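4,5-DOPA dioxygenase extradiol (Escherichia coli, PDB 2PW6) opens the aromatic ring of DOPA between carbons 4 and 5 in vitro, as a zinc-binding extradiol dioxygenase whose physiological substrate is unknown. Local coordinates at residues L205-Q208 with Q213-L216. Numbering follows the deposited sequence.
Sequences LTWQ and QHPL
W207 and H214 bring the two limbs of the loop after helix 192-202 together: 205-208 and 213-216 run antiparallel, with the CA atoms of W207 and H214, and of L205 and L216, nearest each other across the pair, and no hydrogen bond joins them. The contact rests on the indole of W207, which lies with one face covered by Q213 O, H214 CA and P215 CD. CG is anti to the backbone N (chi1 -170°), which swings the ring system across the second limb. P215 CD stands almost straight above the five-membered ring, 3.4 Å from its centroid, a close CH-pi contact with the ring methylene bonded to the amide nitrogen. Farther along the same face, H214 CA makes a second CH-pi contact with the six-membered ring, and Q213 O sits 3.3 Å from W207 CZ2 near the rim. The imidazole of H214 meets the indole obliquely, with CD2 3.3 Å from W207 CE3, while W207 CB lies over the imidazole face. Rotation of this imidazole is fixed from within its own limb, because ND1 accepts the backbone N-H of L216 nearly in the ring plane (N to ND1 3.0 Å); the ring of F153 also meets it. Beyond the aromatic group, L205 CD2 touches L216 CD1 at 3.7 Å, closing the buried end of the contact, where L205 also packs on I253. Without the indole, as with an alanine at W207, P215 CD and the H214 imidazole would probably lose their shared partner and a gap would open between the limbs. Since ND1 is an acceptor here, the imidazole is probably neutral with its proton on NE2, and the two limbs are held together by CH-pi and apolar packing, away from the zinc site.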
ATOM      1  N   LEU A 205      11.205 -20.403  18.831  1.00 54.85           N
ATOM      2  CA  LEU A 205       9.742 -20.422  18.761  1.00 54.31           C
ATOM      3  C   LEU A 205       9.148 -21.071  19.997  1.00 54.31           C
ATOM      4  O   LEU A 205       8.161 -20.582  20.563  1.00 53.96           O
ATOM      5  CB  LEU A 205       9.280 -21.149  17.492  1.00 53.83           C
ATOM      6  CG  LEU A 205       9.642 -20.430  16.191  1.00 52.85           C
ATOM      7  CD1 LEU A 205       9.139 -21.181  14.945  1.00 51.76           C
ATOM      8  CD2 LEU A 205       9.128 -18.980  16.230  1.00 51.98           C
ATOM      9  N   THR A 206       9.807 -22.143  20.428  1.00 54.22           N
ATOM     10  CA  THR A 206       9.331 -23.011  21.493  1.00 54.26           C
ATOM     11  C   THR A 206       9.909 -22.646  22.860  1.00 54.21           C
ATOM     12  O   THR A 206       9.770 -23.414  23.808  1.00 54.81           O
ATOM     13  CB  THR A 206       9.651 -24.485  21.172  1.00 54.36           C
ATOM     14  OG1 THR A 206      11.066 -24.640  21.024  1.00 56.07           O
ATOM     15  CG2 THR A 206       8.985 -24.924  19.873  1.00 53.59           C
ATOM     16  N   TRP A 207      10.557 -21.488  22.963  1.00 54.05           N
ATOM     17  CA  TRP A 207      11.142 -21.039  24.229  1.00 54.88           C
ATOM     18  C   TRP A 207      10.089 -20.829  25.320  1.00 55.62           C
ATOM     19  O   TRP A 207       9.030 -20.241  25.075  1.00 56.23           O
ATOM     20  CB  TRP A 207      11.933 -19.747  24.043  1.00 54.07           C
ATOM     21  CG  TRP A 207      12.757 -19.354  25.247  1.00 54.18           C
ATOM     22  CD1 TRP A 207      14.050 -19.726  25.499  1.00 54.16           C
ATOM     23  CD2 TRP A 207      12.359 -18.512  26.362  1.00 54.06           C
ATOM     24  NE1 TRP A 207      14.482 -19.166  26.684  1.00 54.18           N
ATOM     25  CE2 TRP A 207      13.467 -18.425  27.235  1.00 53.53           C
ATOM     26  CE3 TRP A 207      11.171 -17.835  26.706  1.00 54.25           C
ATOM     27  CZ2 TRP A 207      13.433 -17.678  28.430  1.00 54.04           C
ATOM     28  CZ3 TRP A 207      11.137 -17.086  27.895  1.00 53.08           C
ATOM     29  CH2 TRP A 207      12.261 -17.017  28.736  1.00 54.20           C
ATOM     30  N   GLN A 208      10.389 -21.310  26.524  1.00 56.51           N
ATOM     31  CA  GLN A 208       9.472 -21.186  27.656  1.00 57.06           C
ATOM     32  C   GLN A 208      10.171 -20.548  28.844  1.00 56.98           C
ATOM     33  O   GLN A 208      11.332 -20.847  29.110  1.00 56.80           O
ATOM     34  CB  GLN A 208       8.939 -22.553  28.056  1.00 57.68           C
ATOM     35  CG  GLN A 208       8.358 -23.385  26.911  1.00 59.06           C
ATOM     36  CD  GLN A 208       7.277 -24.325  27.395  1.00 60.61           C
ATOM     37  OE1 GLN A 208       6.812 -24.217  28.527  1.00 60.63           O
ATOM     38  NE2 GLN A 208       6.860 -25.243  26.534  1.00 62.19           N
ATOM     39  N   GLN A 213      12.502 -12.382  29.573  1.00 59.86           N
ATOM     40  CA  GLN A 213      13.710 -13.086  29.169  1.00 59.22           C
ATOM     41  C   GLN A 213      13.533 -13.898  27.870  1.00 57.67           C
ATOM     42  O   GLN A 213      14.426 -14.672  27.502  1.00 57.92           O
ATOM     43  CB  GLN A 213      14.234 -14.008  30.301  1.00 59.89           C
ATOM     44  CG  GLN A 213      13.954 -13.575  31.754  1.00 62.85           C
ATOM     45  CD  GLN A 213      14.743 -12.336  32.214  1.00 67.24           C
ATOM     46  OE1 GLN A 213      15.639 -11.844  31.518  1.00 67.65           O
ATOM     47  NE2 GLN A 213      14.401 -11.830  33.408  1.00 69.03           N
ATOM     48  N   HIS A 214      12.413 -13.728  27.165  1.00 55.96           N
ATOM     49  CA  HIS A 214      12.193 -14.452  25.888  1.00 54.13           C
ATOM     50  C   HIS A 214      13.097 -13.869  24.795  1.00 53.82           C
ATOM     51  O   HIS A 214      13.057 -12.665  24.546  1.00 52.70           O
ATOM     52  CB  HIS A 214      10.717 -14.383  25.460  1.00 53.85           C
ATOM     53  CG  HIS A 214      10.294 -15.441  24.482  1.00 51.23           C
ATOM     54  ND1 HIS A 214      10.942 -15.667  23.285  1.00 48.35           N
ATOM     55  CD2 HIS A 214       9.255 -16.312  24.511  1.00 49.60           C
ATOM     56  CE1 HIS A 214      10.338 -16.643  22.629  1.00 46.60           C
ATOM     57  NE2 HIS A 214       9.311 -17.055  23.352  1.00 48.49           N
ATOM     58  N   PRO A 215      13.935 -14.725  24.159  1.00 53.99           N
ATOM     59  CA  PRO A 215      14.803 -14.345  23.034  1.00 53.71           C
ATOM     60  C   PRO A 215      14.062 -13.635  21.902  1.00 52.76           C
ATOM     61  O   PRO A 215      14.575 -12.670  21.342  1.00 52.74           O
ATOM     62  CB  PRO A 215      15.327 -15.700  22.533  1.00 53.72           C
ATOM     63  CG  PRO A 215      15.370 -16.528  23.734  1.00 53.82           C
ATOM     64  CD  PRO A 215      14.124 -16.149  24.499  1.00 54.09           C
ATOM     65  N   LEU A 216      12.855 -14.095  21.595  1.00 51.92           N
ATOM     66  CA  LEU A 216      12.065 -13.489  20.529  1.00 50.90           C
ATOM     67  C   LEU A 216      11.387 -12.200  20.963  1.00 50.53           C
ATOM     68  O   LEU A 216      10.994 -11.383  20.133  1.00 50.57           O
ATOM     69  CB  LEU A 216      11.073 -14.491  19.963  1.00 50.89           C
ATOM     70  CG  LEU A 216      11.722 -15.718  19.321  1.00 50.02           C
ATOM     71  CD1 LEU A 216      10.701 -16.472  18.471  1.00 49.23           C
ATOM     72  CD2 LEU A 216      12.927 -15.347  18.458  1.00 48.93           C
TER